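Local atomic coordinates of probable methyltransferase (Bordetella pertussis, PDB entry 3KTY), a protein that probably transfers methyl groups from S-adenosyl-L-methionine to RNA, as a TrmH (SpoU) family protein whose N-terminal part forms this chain. Residues F36-L41 with L66-V71; V40-R45 with D73-A78; A80-A85 with V120-L125. One frame throughout, in Å; residues are numbered along the deposited sequence.

In the fold
All three contacts belong to one parallel sheet with helices on its faces, and all are partly buried. Contacts 1 and 2 both use strand 39-42: contact 1 joins it to strand 70-72, outermost in this chain, and carries an exposed charged side, whereas contact 2 packs helix 75-79 on one face, over Val40 and Val42. Contact 3 lies in the middle of the sheet, where 80-85 meets strand 121-125. Backbone hydrogen bonds dominate contacts 1 and 3, supplemented by an arginine in the first and a threonine hydroxyl in the third, while contact 2 is apolar. Val71 touches Pro44 between contacts 1 and 2, and Leu75 touches Val124 between contacts 2 and 3.

Contact 1: residues F36-L41 with L66-V71; sequences FGELVL and LERAAV
Leu39, Val40 and Leu41 run alongside Ala69, Ala70 and Val71 as a parallel pair, and here the packing is tight. The Leu39 carbonyl receives Ala70 N in the carbonyl plane (N to O 3.2 Å). One step on, Leu41 N reaches Ala70 O at 2.9 Å in an almost straight bond, 171° at the hydrogen. Flanking these bonds, the alpha carbons of Ala69 and Val71 lie against Leu39 O and Leu41 O, and that of Val40 against Ala70 O, as CA-H...O contacts. The side chain of Ala69 points toward strand 39-42, and its CB rests 3.3 Å from Leu39 O. On the buried side, Leu39 CD2 comes alongside Ala69 CB at 4.3 Å. Val71 places CG1 anti to its backbone N (chi1 -179°), which sets this methyl beside the Leu41 carbonyl while CG2 meets Leu41 CB. Val71 lies on the outer, exposed side of the pair, whereas Leu39 and Leu41 are buried.

The other end is loose and faces solvent. Arg68, next after Glu67, bends at chi3 (-69°) and brings its guanidinium back over the Gly37 carbonyl. Arg68 NH2 donates to Gly37 O at 3.1 Å, from above the carbonyl plane and not along a lone pair, and NH1 adds a weak bond to the same oxygen. Glu38 OE2 approaches the guanidinium edge in its plane, forming a long salt bridge to Arg68 NH2 (3.6 Å); the two flat groups are strongly twisted against each other. Inward, Ile31 of helix 21-33 backs Leu39, and strand 11-16 continues the sheet beyond Val40. The pair of parallel neighbours, joined through helices 53-59 and 63-67, forms a beta-alpha-beta crossover at the edge of the alpha/beta domain.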
ATOM      1  N   PHE A  36       1.657 -13.046  -3.718  1.00 31.86           N
ATOM      2  CA  PHE A  36       1.985 -14.006  -2.666  1.00 30.65           C
ATOM      3  C   PHE A  36       0.804 -14.877  -2.220  1.00 38.80           C
ATOM      4  O   PHE A  36      -0.337 -14.424  -2.165  1.00 43.97           O
ATOM      5  CB  PHE A  36       2.617 -13.300  -1.479  1.00 27.70           C
ATOM      6  CG  PHE A  36       3.892 -12.565  -1.828  1.00 32.22           C
ATOM      7  CD1 PHE A  36       5.105 -13.246  -1.896  1.00 29.05           C
ATOM      8  CD2 PHE A  36       3.883 -11.195  -2.116  1.00 24.83           C
ATOM      9  CE1 PHE A  36       6.316 -12.554  -2.223  1.00 31.24           C
ATOM     10  CE2 PHE A  36       5.101 -10.486  -2.440  1.00 22.51           C
ATOM     11  CZ  PHE A  36       6.310 -11.172  -2.490  1.00 27.96           C
ATOM     12  N   GLY A  37       1.076 -16.125  -1.871  1.00 37.89           N
ATOM     13  CA  GLY A  37      -0.019 -16.991  -1.478  1.00 39.07           C
ATOM     14  C   GLY A  37       0.031 -17.532  -0.065  1.00 37.85           C
ATOM     15  O   GLY A  37      -0.853 -18.298   0.318  1.00 39.51           O
ATOM     16  N   GLU A  38       1.060 -17.150   0.694  1.00 32.33           N
ATOM     17  CA  GLU A  38       1.367 -17.772   1.986  1.00 27.83           C
ATOM     18  C   GLU A  38       1.093 -16.897   3.199  1.00 26.01           C
ATOM     19  O   GLU A  38       1.900 -16.039   3.581  1.00 31.92           O
ATOM     20  CB  GLU A  38       2.830 -18.236   2.018  1.00 39.70           C
ATOM     21  CG  GLU A  38       3.008 -19.668   2.381  1.00 63.96           C
ATOM     22  CD  GLU A  38       2.512 -20.584   1.293  1.00 78.07           C
ATOM     23  OE1 GLU A  38       3.104 -20.544   0.188  1.00 83.95           O
ATOM     24  OE2 GLU A  38       1.532 -21.332   1.540  1.00 81.40           O
ATOM     25  N   LEU A  39      -0.029 -17.159   3.842  1.00 24.89           N
ATOM     26  CA  LEU A  39      -0.423 -16.403   5.019  1.00 26.22           C
ATOM     27  C   LEU A  39      -0.494 -17.311   6.251  1.00 29.52           C
ATOM     28  O   LEU A  39      -1.087 -18.366   6.214  1.00 27.26           O
ATOM     29  CB  LEU A  39      -1.783 -15.756   4.794  1.00 19.42           C
ATOM     30  CG  LEU A  39      -2.394 -15.000   5.988  1.00 35.30           C
ATOM     31  CD1 LEU A  39      -1.705 -13.681   6.258  1.00 22.70           C
ATOM     32  CD2 LEU A  39      -3.849 -14.750   5.690  1.00 38.70           C
ATOM     33  N   VAL A  40       0.106 -16.848   7.337  1.00 28.93           N
ATOM     34  CA  VAL A  40       0.190 -17.575   8.559  1.00 19.99           C
ATOM     35  C   VAL A  40      -0.344 -16.743   9.719  1.00 24.49           C
ATOM     36  O   VAL A  40       0.014 -15.582   9.883  1.00 30.96           O
ATOM     37  CB  VAL A  40       1.682 -17.965   8.862  1.00 29.67           C
ATOM     38  CG1 VAL A  40       1.740 -18.778  10.170  1.00 27.16           C
ATOM     39  CG2 VAL A  40       2.271 -18.776   7.727  1.00 25.38           C
ATOM     40  N   LEU A  41      -1.179 -17.343  10.532  1.00 26.32           N
ATOM     41  CA  LEU A  41      -1.687 -16.698  11.735  1.00 28.58           C
ATOM     42  C   LEU A  41      -1.115 -17.345  12.996  1.00 38.45           C
ATOM     43  O   LEU A  41      -1.112 -18.562  13.107  1.00 32.55           O
ATOM     44  CB  LEU A  41      -3.181 -16.892  11.795  1.00 22.68           C
ATOM     45  CG  LEU A  41      -4.071 -16.359  10.649  1.00 33.11           C
ATOM     46  CD1 LEU A  41      -5.470 -16.358  11.143  1.00 30.54           C
ATOM     47  CD2 LEU A  41      -3.670 -14.955  10.285  1.00 34.64           C
ATOM     48  N   LEU A  66      -6.734 -17.734   1.723  1.00 37.99           N
ATOM     49  CA  LEU A  66      -7.398 -17.672   3.005  1.00 46.50           C
ATOM     50  C   LEU A  66      -7.663 -19.059   3.562  1.00 49.77           C
ATOM     51  O   LEU A  66      -7.463 -19.297   4.735  1.00 46.75           O
ATOM     52  CB  LEU A  66      -8.720 -16.950   2.850  1.00 44.39           C
ATOM     53  CG  LEU A  66      -9.441 -16.793   4.182  1.00 39.69           C
ATOM     54  CD1 LEU A  66      -8.646 -15.929   5.177  1.00 34.38           C
ATOM     55  CD2 LEU A  66     -10.869 -16.237   3.964  1.00 33.96           C
ATOM     56  N   GLU A  67      -8.117 -19.966   2.707  1.00 53.87           N
ATOM     57  CA  GLU A  67      -8.329 -21.355   3.088  1.00 59.35           C
ATOM     58  C   GLU A  67      -7.024 -21.989   3.526  1.00 59.05           C
ATOM     59  O   GLU A  67      -6.932 -22.514   4.621  1.00 57.31           O
ATOM     60  CB  GLU A  67      -8.888 -22.151   1.917  1.00 66.55           C
ATOM     61  CG  GLU A  67     -10.372 -22.083   1.772  1.00 81.51           C
ATOM     62  CD  GLU A  67     -10.827 -22.336   0.340  1.00 97.27           C
ATOM     63  OE1 GLU A  67      -9.967 -22.323  -0.577  1.00103.32           O
ATOM     64  OE2 GLU A  67     -12.048 -22.533   0.131  1.00 98.58           O
ATOM     65  N   ARG A  68      -6.017 -21.923   2.662  1.00 50.09           N
ATOM     66  CA  ARG A  68      -4.720 -22.548   2.918  1.00 43.87           C
ATOM     67  C   ARG A  68      -3.905 -21.956   4.055  1.00 39.30           C
ATOM     68  O   ARG A  68      -2.855 -22.488   4.381  1.00 45.38           O
ATOM     69  CB  ARG A  68      -3.855 -22.536   1.649  1.00 41.94           C
ATOM     70  CG  ARG A  68      -4.423 -23.403   0.510  1.00 57.31           C
ATOM     71  CD  ARG A  68      -3.498 -23.415  -0.717  1.00 72.62           C
ATOM     72  NE  ARG A  68      -3.437 -22.116  -1.410  1.00 84.44           N
ATOM     73  CZ  ARG A  68      -2.521 -21.156  -1.221  1.00 78.54           C
ATOM     74  NH1 ARG A  68      -2.607 -20.042  -1.939  1.00 76.53           N
ATOM     75  NH2 ARG A  68      -1.527 -21.293  -0.338  1.00 69.15           N
ATOM     76  N   ALA A  69      -4.342 -20.838   4.630  1.00 40.29           N
ATOM     77  CA  ALA A  69      -3.587 -20.189   5.709  1.00 35.48           C
ATOM     78  C   ALA A  69      -3.363 -21.137   6.898  1.00 42.21           C
ATOM     79  O   ALA A  69      -4.282 -21.790   7.371  1.00 46.97           O
ATOM     80  CB  ALA A  69      -4.310 -18.967   6.182  1.00 32.68           C
ATOM     81  N   ALA A  70      -2.139 -21.181   7.385  1.00 42.40           N
ATOM     82  CA  ALA A  70      -1.788 -22.037   8.492  1.00 38.69           C
ATOM     83  C   ALA A  70      -2.021 -21.275   9.796  1.00 33.56           C
ATOM     84  O   ALA A  70      -1.744 -20.085   9.865  1.00 36.47           O
ATOM     85  CB  ALA A  70      -0.310 -22.438   8.348  1.00 36.59           C
ATOM     86  N   VAL A  71      -2.547 -21.950  10.823  1.00 32.77           N
ATOM     87  CA  VAL A  71      -2.703 -21.332  12.138  1.00 28.36           C
ATOM     88  C   VAL A  71      -1.882 -22.104  13.172  1.00 31.72           C
ATOM     89  O   VAL A  71      -2.108 -23.296  13.340  1.00 32.66           O
ATOM     90  CB  VAL A  71      -4.187 -21.363  12.657  1.00 38.03           C
ATOM     91  CG1 VAL A  71      -4.309 -20.678  14.015  1.00 33.95           C
ATOM     92  CG2 VAL A  71      -5.124 -20.742  11.685  1.00 32.50           C
TER

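Contact 2: residues V40-R45 with D73-A78; sequences VLVAPR and DTLEEA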
ATOM      1  N   VAL A  40       0.106 -16.848   7.337  1.00 28.93           N
ATOM      2  CA  VAL A  40       0.190 -17.575   8.559  1.00 19.99           C
ATOM      3  C   VAL A  40      -0.344 -16.743   9.719  1.00 24.49           C
ATOM      4  O   VAL A  40       0.014 -15.582   9.883  1.00 30.96           O
ATOM      5  CB  VAL A  40       1.682 -17.965   8.862  1.00 29.67           C
ATOM      6  CG1 VAL A  40       1.740 -18.778  10.170  1.00 27.16           C
ATOM      7  CG2 VAL A  40       2.271 -18.776   7.727  1.00 25.38           C
ATOM      8  N   LEU A  41      -1.179 -17.343  10.532  1.00 26.32           N
ATOM      9  CA  LEU A  41      -1.687 -16.698  11.735  1.00 28.58           C
ATOM     10  C   LEU A  41      -1.115 -17.345  12.996  1.00 38.45           C
ATOM     11  O   LEU A  41      -1.112 -18.562  13.107  1.00 32.55           O
ATOM     12  CB  LEU A  41      -3.181 -16.892  11.795  1.00 22.68           C
ATOM     13  CG  LEU A  41      -4.071 -16.359  10.649  1.00 33.11           C
ATOM     14  CD1 LEU A  41      -5.470 -16.358  11.143  1.00 30.54           C
ATOM     15  CD2 LEU A  41      -3.670 -14.955  10.285  1.00 34.64           C
ATOM     16  N   VAL A  42      -0.646 -16.537  13.941  1.00 33.42           N
ATOM     17  CA  VAL A  42      -0.207 -17.039  15.231  1.00 30.86           C
ATOM     18  C   VAL A  42      -1.152 -16.565  16.351  1.00 38.28           C
ATOM     19  O   VAL A  42      -1.407 -15.365  16.496  1.00 40.96           O
ATOM     20  CB  VAL A  42       1.231 -16.588  15.543  1.00 31.72           C
ATOM     21  CG1 VAL A  42       1.568 -16.812  17.022  1.00 32.07           C
ATOM     22  CG2 VAL A  42       2.228 -17.311  14.631  1.00 37.14           C
ATOM     23  N   ALA A  43      -1.690 -17.512  17.112  1.00 38.43           N
ATOM     24  CA  ALA A  43      -2.509 -17.226  18.294  1.00 34.61           C
ATOM     25  C   ALA A  43      -3.667 -16.298  17.995  1.00 39.47           C
ATOM     26  O   ALA A  43      -3.798 -15.257  18.606  1.00 46.41           O
ATOM     27  CB  ALA A  43      -1.659 -16.656  19.444  1.00 25.88           C
ATOM     28  N   PRO A  44      -4.518 -16.675  17.047  1.00 41.24           N
ATOM     29  CA  PRO A  44      -5.613 -15.752  16.742  1.00 44.08           C
ATOM     30  C   PRO A  44      -6.601 -15.744  17.891  1.00 43.55           C
ATOM     31  O   PRO A  44      -6.613 -16.687  18.702  1.00 49.23           O
ATOM     32  CB  PRO A  44      -6.243 -16.357  15.494  1.00 41.27           C
ATOM     33  CG  PRO A  44      -5.818 -17.822  15.553  1.00 39.78           C
ATOM     34  CD  PRO A  44      -4.444 -17.802  16.108  1.00 39.48           C
ATOM     35  N   ARG A  45      -7.407 -14.689  17.987  1.00 42.81           N
ATOM     36  CA  ARG A  45      -8.380 -14.606  19.070  1.00 36.71           C
ATOM     37  C   ARG A  45      -9.328 -15.805  19.086  1.00 45.38           C
ATOM     38  O   ARG A  45      -9.729 -16.301  20.155  1.00 44.22           O
ATOM     39  CB  ARG A  45      -9.219 -13.339  18.948  1.00 30.70           C
ATOM     40  CG  ARG A  45     -10.215 -13.239  20.115  1.00 34.29           C
ATOM     41  CD  ARG A  45     -11.043 -12.011  20.065  1.00 41.11           C
ATOM     42  NE  ARG A  45     -11.873 -11.834  21.262  1.00 40.33           N
ATOM     43  CZ  ARG A  45     -12.890 -10.991  21.296  1.00 43.27           C
ATOM     44  NH1 ARG A  45     -13.632 -10.843  22.385  1.00 46.99           N
ATOM     45  NH2 ARG A  45     -13.158 -10.294  20.201  1.00 55.50           N
ATOM     46  N   ASP A  73      -0.284 -21.804  17.409  1.00 35.00           N
ATOM     47  CA  ASP A  73      -0.440 -21.116  18.671  1.00 32.45           C
ATOM     48  C   ASP A  73       0.783 -20.293  19.025  1.00 33.57           C
ATOM     49  O   ASP A  73       0.713 -19.372  19.846  1.00 43.44           O
ATOM     50  CB  ASP A  73      -0.693 -22.118  19.798  1.00 39.50           C
ATOM     51  CG  ASP A  73      -2.058 -22.817  19.690  1.00 51.48           C
ATOM     52  OD1 ASP A  73      -2.952 -22.310  18.976  1.00 64.11           O
ATOM     53  OD2 ASP A  73      -2.233 -23.881  20.330  1.00 54.89           O
ATOM     54  N   THR A  74       1.915 -20.603  18.408  1.00 31.05           N
ATOM     55  CA  THR A  74       3.137 -19.934  18.806  1.00 31.64           C
ATOM     56  C   THR A  74       3.945 -19.420  17.602  1.00 31.14           C
ATOM     57  O   THR A  74       3.861 -19.962  16.501  1.00 27.18           O
ATOM     58  CB  THR A  74       4.034 -20.904  19.592  1.00 38.20           C
ATOM     59  OG1 THR A  74       4.624 -21.851  18.681  1.00 36.26           O
ATOM     60  CG2 THR A  74       3.230 -21.643  20.728  1.00 28.48           C
ATOM     61  N   LEU A  75       4.776 -18.409  17.840  1.00 30.45           N
ATOM     62  CA  LEU A  75       5.551 -17.817  16.766  1.00 32.92           C
ATOM     63  C   LEU A  75       6.720 -18.774  16.464  1.00 31.58           C
ATOM     64  O   LEU A  75       7.146 -18.976  15.312  1.00 32.04           O
ATOM     65  CB  LEU A  75       6.005 -16.393  17.148  1.00 29.13           C
ATOM     66  CG  LEU A  75       6.780 -15.580  16.072  1.00 34.49           C
ATOM     67  CD1 LEU A  75       6.035 -15.392  14.738  1.00 24.08           C
ATOM     68  CD2 LEU A  75       7.231 -14.226  16.583  1.00 33.77           C
ATOM     69  N   GLU A  76       7.211 -19.406  17.507  1.00 32.88           N
ATOM     70  CA  GLU A  76       8.205 -20.466  17.335  1.00 35.57           C
ATOM     71  C   GLU A  76       7.810 -21.461  16.246  1.00 36.12           C
ATOM     72  O   GLU A  76       8.594 -21.715  15.337  1.00 38.25           O
ATOM     73  CB  GLU A  76       8.450 -21.195  18.668  1.00 37.84           C
ATOM     74  CG  GLU A  76       9.254 -20.375  19.676  1.00 44.84           C
ATOM     75  CD  GLU A  76       8.397 -19.532  20.629  1.00 50.36           C
ATOM     76  OE1 GLU A  76       7.200 -19.302  20.337  1.00 56.13           O
ATOM     77  OE2 GLU A  76       8.931 -19.102  21.682  1.00 49.76           O
ATOM     78  N   GLU A  77       6.620 -22.055  16.357  1.00 36.78           N
ATOM     79  CA  GLU A  77       6.115 -22.942  15.317  1.00 29.08           C
ATOM     80  C   GLU A  77       6.138 -22.296  13.909  1.00 35.68           C
ATOM     81  O   GLU A  77       6.608 -22.904  12.915  1.00 33.00           O
ATOM     82  CB  GLU A  77       4.696 -23.375  15.652  1.00 22.64           C
ATOM     83  CG  GLU A  77       4.162 -24.479  14.723  1.00 26.04           C
ATOM     84  CD  GLU A  77       4.896 -25.853  14.944  1.00 44.47           C
ATOM     85  OE1 GLU A  77       5.751 -25.972  15.860  1.00 40.40           O
ATOM     86  OE2 GLU A  77       4.598 -26.823  14.218  1.00 42.83           O
ATOM     87  N   ALA A  78       5.633 -21.056  13.828  1.00 40.41           N
ATOM     88  CA  ALA A  78       5.569 -20.325  12.545  1.00 34.29           C
ATOM     89  C   ALA A  78       6.967 -20.016  11.951  1.00 30.45           C
ATOM     90  O   ALA A  78       7.173 -20.046  10.733  1.00 31.69           O
ATOM     91  CB  ALA A  78       4.720 -19.082  12.667  1.00 23.68           C
TER
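Val42 spreads its two methyl groups over the start of helix 75-79, overlapping the Thr74-Leu75 peptide and the side chain of Ala78. With CG1 anti to the backbone N (chi1 166°), Val42 CG1 lies against Thr74 C at 3.6 Å and close to Leu75 N. Val42 CG2, turned beside the valine's own N, meets Ala78 CB, also at 3.6 Å, and borders Leu75 CD1 more distantly. Ala78 CB therefore meets two valines of the strand, with Val40 CG1 3.9 Å from Ala78 CB. Past the strand end, Ala43 turns into a left-handed backbone conformation and its CB rests on Asp73 O at 3.6 Å.

The helix start that Val42 covers is itself capped: Thr74 OG1 accepts from Glu77 N in a nearly straight N-cap bond of 3.1 Å. This polar grip is internal to 73-78, so strand and helix meet here through apolar packing, with the more exposed Asp73 and Thr74 at its margin. Ile14 of strand 11-16 adjoins Val40, Val42 and Ala78, and His72 of strand 70-72 adjoins Val40 and Ala78; helix 75-79 packs on the face of the sheet formed by strands 11-16, 39-42 and 70-72.

Contact 3: residues A80-A85 with V120-L125; sequences APVTLA and VVAIVL
Thr83 and Val120 are coupled through the threonine hydroxyl. At chi1 58° its OG1 sits between the backbone N and the carbonyl carbon of its own residue, where it can accept the Val120 amide; Val120 N lies 2.7 Å from Thr83 OG1, with 159° at the hydrogen. The same hydroxyl is hydrogen-bonded to His112 NE2 of helix 102-115, so one side chain ties the strand entry to the helix on that face. Val120 O accepts twice: from Leu84 N at 3.0 Å, nearly in line with the C=O bond, and from Thr83 N at 2.9 Å, at a more bent angle. Farther along, Ala122 N completes the pairing with Leu84 O at 2.8 Å.

Side chains of the paired strands sort to the two faces. Ala85 and Ala122 put small methyls on one face, where Ile14 of strand 11-16 adjoins Ala122, and Val82 touches Ala122 there. Val82 holds CG1 anti to its N (chi1 174°); this methyl lies over Val120 O, and both methyls of Val82 touch Ala122 CB from one side, each at 3.8 Å. Its CG2 also meets Val120 CG1, the two valines crossing at about a right angle. Val120 in turn packs its CB on Pro81 O at 3.4 Å. On the other face Val121 brings CG1 up to Leu84 O, and its CG2 touches Leu84 CB at 4.2 Å; His112 adjoins both residues, and Ala109 and Leu113 cover Val121. Strand 121-125 lies between 11-16 and 84-89, so the contact forms part of the interior of the parallel alpha/beta sheet of the SPOUT fold, a class distinct from Rossmann-fold methyltransferases.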
ATOM      1  N   ALA A  80       9.703 -21.990  12.568  1.00 41.24           N
ATOM      2  CA  ALA A  80      10.570 -23.158  12.396  1.00 34.07           C
ATOM      3  C   ALA A  80      11.133 -23.273  10.977  1.00 36.56           C
ATOM      4  O   ALA A  80      12.315 -23.463  10.827  1.00 37.02           O
ATOM      5  CB  ALA A  80       9.890 -24.464  12.829  1.00 35.77           C
ATOM      6  N   PRO A  81      10.308 -23.141   9.929  1.00 36.40           N
ATOM      7  CA  PRO A  81      11.007 -23.318   8.649  1.00 44.49           C
ATOM      8  C   PRO A  81      11.607 -22.015   8.082  1.00 48.80           C
ATOM      9  O   PRO A  81      12.111 -21.982   6.974  1.00 56.88           O
ATOM     10  CB  PRO A  81       9.920 -23.857   7.707  1.00 45.79           C
ATOM     11  CG  PRO A  81       8.591 -23.716   8.456  1.00 41.21           C
ATOM     12  CD  PRO A  81       8.860 -22.972   9.743  1.00 36.83           C
ATOM     13  N   VAL A  82      11.610 -20.949   8.845  1.00 40.75           N
ATOM     14  CA  VAL A  82      12.022 -19.712   8.247  1.00 27.08           C
ATOM     15  C   VAL A  82      13.496 -19.464   8.442  1.00 37.29           C
ATOM     16  O   VAL A  82      13.983 -19.540   9.554  1.00 40.63           O
ATOM     17  CB  VAL A  82      11.214 -18.541   8.814  1.00 28.77           C
ATOM     18  CG1 VAL A  82      11.780 -17.213   8.273  1.00 29.04           C
ATOM     19  CG2 VAL A  82       9.725 -18.722   8.445  1.00 24.34           C
ATOM     20  N   THR A  83      14.198 -19.112   7.363  1.00 38.95           N
ATOM     21  CA  THR A  83      15.625 -18.803   7.450  1.00 32.79           C
ATOM     22  C   THR A  83      15.970 -17.324   7.619  1.00 35.43           C
ATOM     23  O   THR A  83      17.047 -16.999   8.099  1.00 42.21           O
ATOM     24  CB  THR A  83      16.438 -19.425   6.287  1.00 41.21           C
ATOM     25  OG1 THR A  83      15.933 -18.965   5.029  1.00 46.21           O
ATOM     26  CG2 THR A  83      16.362 -20.929   6.331  1.00 39.38           C
ATOM     27  N   LEU A  84      15.052 -16.439   7.246  1.00 38.56           N
ATOM     28  CA  LEU A  84      15.243 -14.991   7.402  1.00 37.81           C
ATOM     29  C   LEU A  84      13.892 -14.329   7.716  1.00 37.06           C
ATOM     30  O   LEU A  84      12.978 -14.320   6.890  1.00 37.24           O
ATOM     31  CB  LEU A  84      15.866 -14.373   6.140  1.00 38.50           C
ATOM     32  CG  LEU A  84      15.996 -12.846   6.203  1.00 44.60           C
ATOM     33  CD1 LEU A  84      16.861 -12.410   7.386  1.00 34.12           C
ATOM     34  CD2 LEU A  84      16.511 -12.218   4.864  1.00 49.38           C
ATOM     35  N   ALA A  85      13.763 -13.809   8.926  1.00 27.61           N
ATOM     36  CA  ALA A  85      12.487 -13.325   9.369  1.00 31.36           C
ATOM     37  C   ALA A  85      12.597 -11.899   9.782  1.00 36.25           C
ATOM     38  O   ALA A  85      13.429 -11.566  10.613  1.00 43.16           O
ATOM     39  CB  ALA A  85      11.948 -14.155  10.510  1.00 20.99           C
ATOM     40  N   VAL A 120      13.858 -19.296   3.325  1.00 36.36           N
ATOM     41  CA  VAL A 120      12.483 -18.912   3.441  1.00 27.62           C
ATOM     42  C   VAL A 120      12.477 -17.608   4.161  1.00 26.52           C
ATOM     43  O   VAL A 120      13.166 -17.430   5.171  1.00 34.37           O
ATOM     44  CB  VAL A 120      11.670 -19.903   4.277  1.00 36.06           C
ATOM     45  CG1 VAL A 120      10.249 -19.364   4.453  1.00 35.98           C
ATOM     46  CG2 VAL A 120      11.645 -21.215   3.581  1.00 30.30           C
ATOM     47  N   VAL A 121      11.692 -16.678   3.640  1.00 31.08           N
ATOM     48  CA  VAL A 121      11.668 -15.355   4.217  1.00 34.11           C
ATOM     49  C   VAL A 121      10.319 -15.131   4.825  1.00 27.94           C
ATOM     50  O   VAL A 121       9.290 -15.475   4.238  1.00 28.87           O
ATOM     51  CB  VAL A 121      11.970 -14.239   3.151  1.00 37.02           C
ATOM     52  CG1 VAL A 121      11.662 -12.858   3.715  1.00 33.12           C
ATOM     53  CG2 VAL A 121      13.404 -14.307   2.739  1.00 31.09           C
ATOM     54  N   ALA A 122      10.318 -14.540   6.006  1.00 24.80           N
ATOM     55  CA  ALA A 122       9.055 -14.171   6.601  1.00 27.41           C
ATOM     56  C   ALA A 122       9.057 -12.742   7.037  1.00 30.66           C
ATOM     57  O   ALA A 122      10.067 -12.207   7.544  1.00 25.13           O
ATOM     58  CB  ALA A 122       8.677 -15.107   7.795  1.00 18.52           C
ATOM     59  N   ILE A 123       7.893 -12.137   6.829  1.00 35.45           N
ATOM     60  CA  ILE A 123       7.538 -10.865   7.419  1.00 27.79           C
ATOM     61  C   ILE A 123       6.579 -11.102   8.552  1.00 25.52           C
ATOM     62  O   ILE A 123       5.554 -11.735   8.361  1.00 29.71           O
ATOM     63  CB  ILE A 123       6.815  -9.999   6.401  1.00 36.70           C
ATOM     64  CG1 ILE A 123       7.685  -9.874   5.154  1.00 38.49           C
ATOM     65  CG2 ILE A 123       6.593  -8.581   6.985  1.00 41.11           C
ATOM     66  CD1 ILE A 123       9.007  -9.218   5.447  1.00 33.17           C
ATOM     67  N   VAL A 124       6.907 -10.572   9.720  1.00 26.44           N
ATOM     68  CA  VAL A 124       6.122 -10.766  10.937  1.00 27.57           C
ATOM     69  C   VAL A 124       5.452  -9.498  11.467  1.00 33.89           C
ATOM     70  O   VAL A 124       6.128  -8.551  11.870  1.00 34.05           O
ATOM     71  CB  VAL A 124       7.043 -11.317  12.069  1.00 33.88           C
ATOM     72  CG1 VAL A 124       6.234 -11.643  13.353  1.00 29.13           C
ATOM     73  CG2 VAL A 124       7.818 -12.547  11.588  1.00 22.35           C
ATOM     74  N   LEU A 125       4.126  -9.496  11.505  1.00 37.54           N
ATOM     75  CA  LEU A 125       3.350  -8.347  12.007  1.00 42.88           C
ATOM     76  C   LEU A 125       2.548  -8.598  13.272  1.00 38.98           C
ATOM     77  O   LEU A 125       1.873  -9.624  13.397  1.00 38.26           O
ATOM     78  CB  LEU A 125       2.308  -7.957  10.988  1.00 43.96           C
ATOM     79  CG  LEU A 125       2.790  -7.599   9.605  1.00 57.51           C
ATOM     80  CD1 LEU A 125       2.839  -8.871   8.764  1.00 55.77           C
ATOM     81  CD2 LEU A 125       1.823  -6.539   9.013  1.00 39.68           C
TER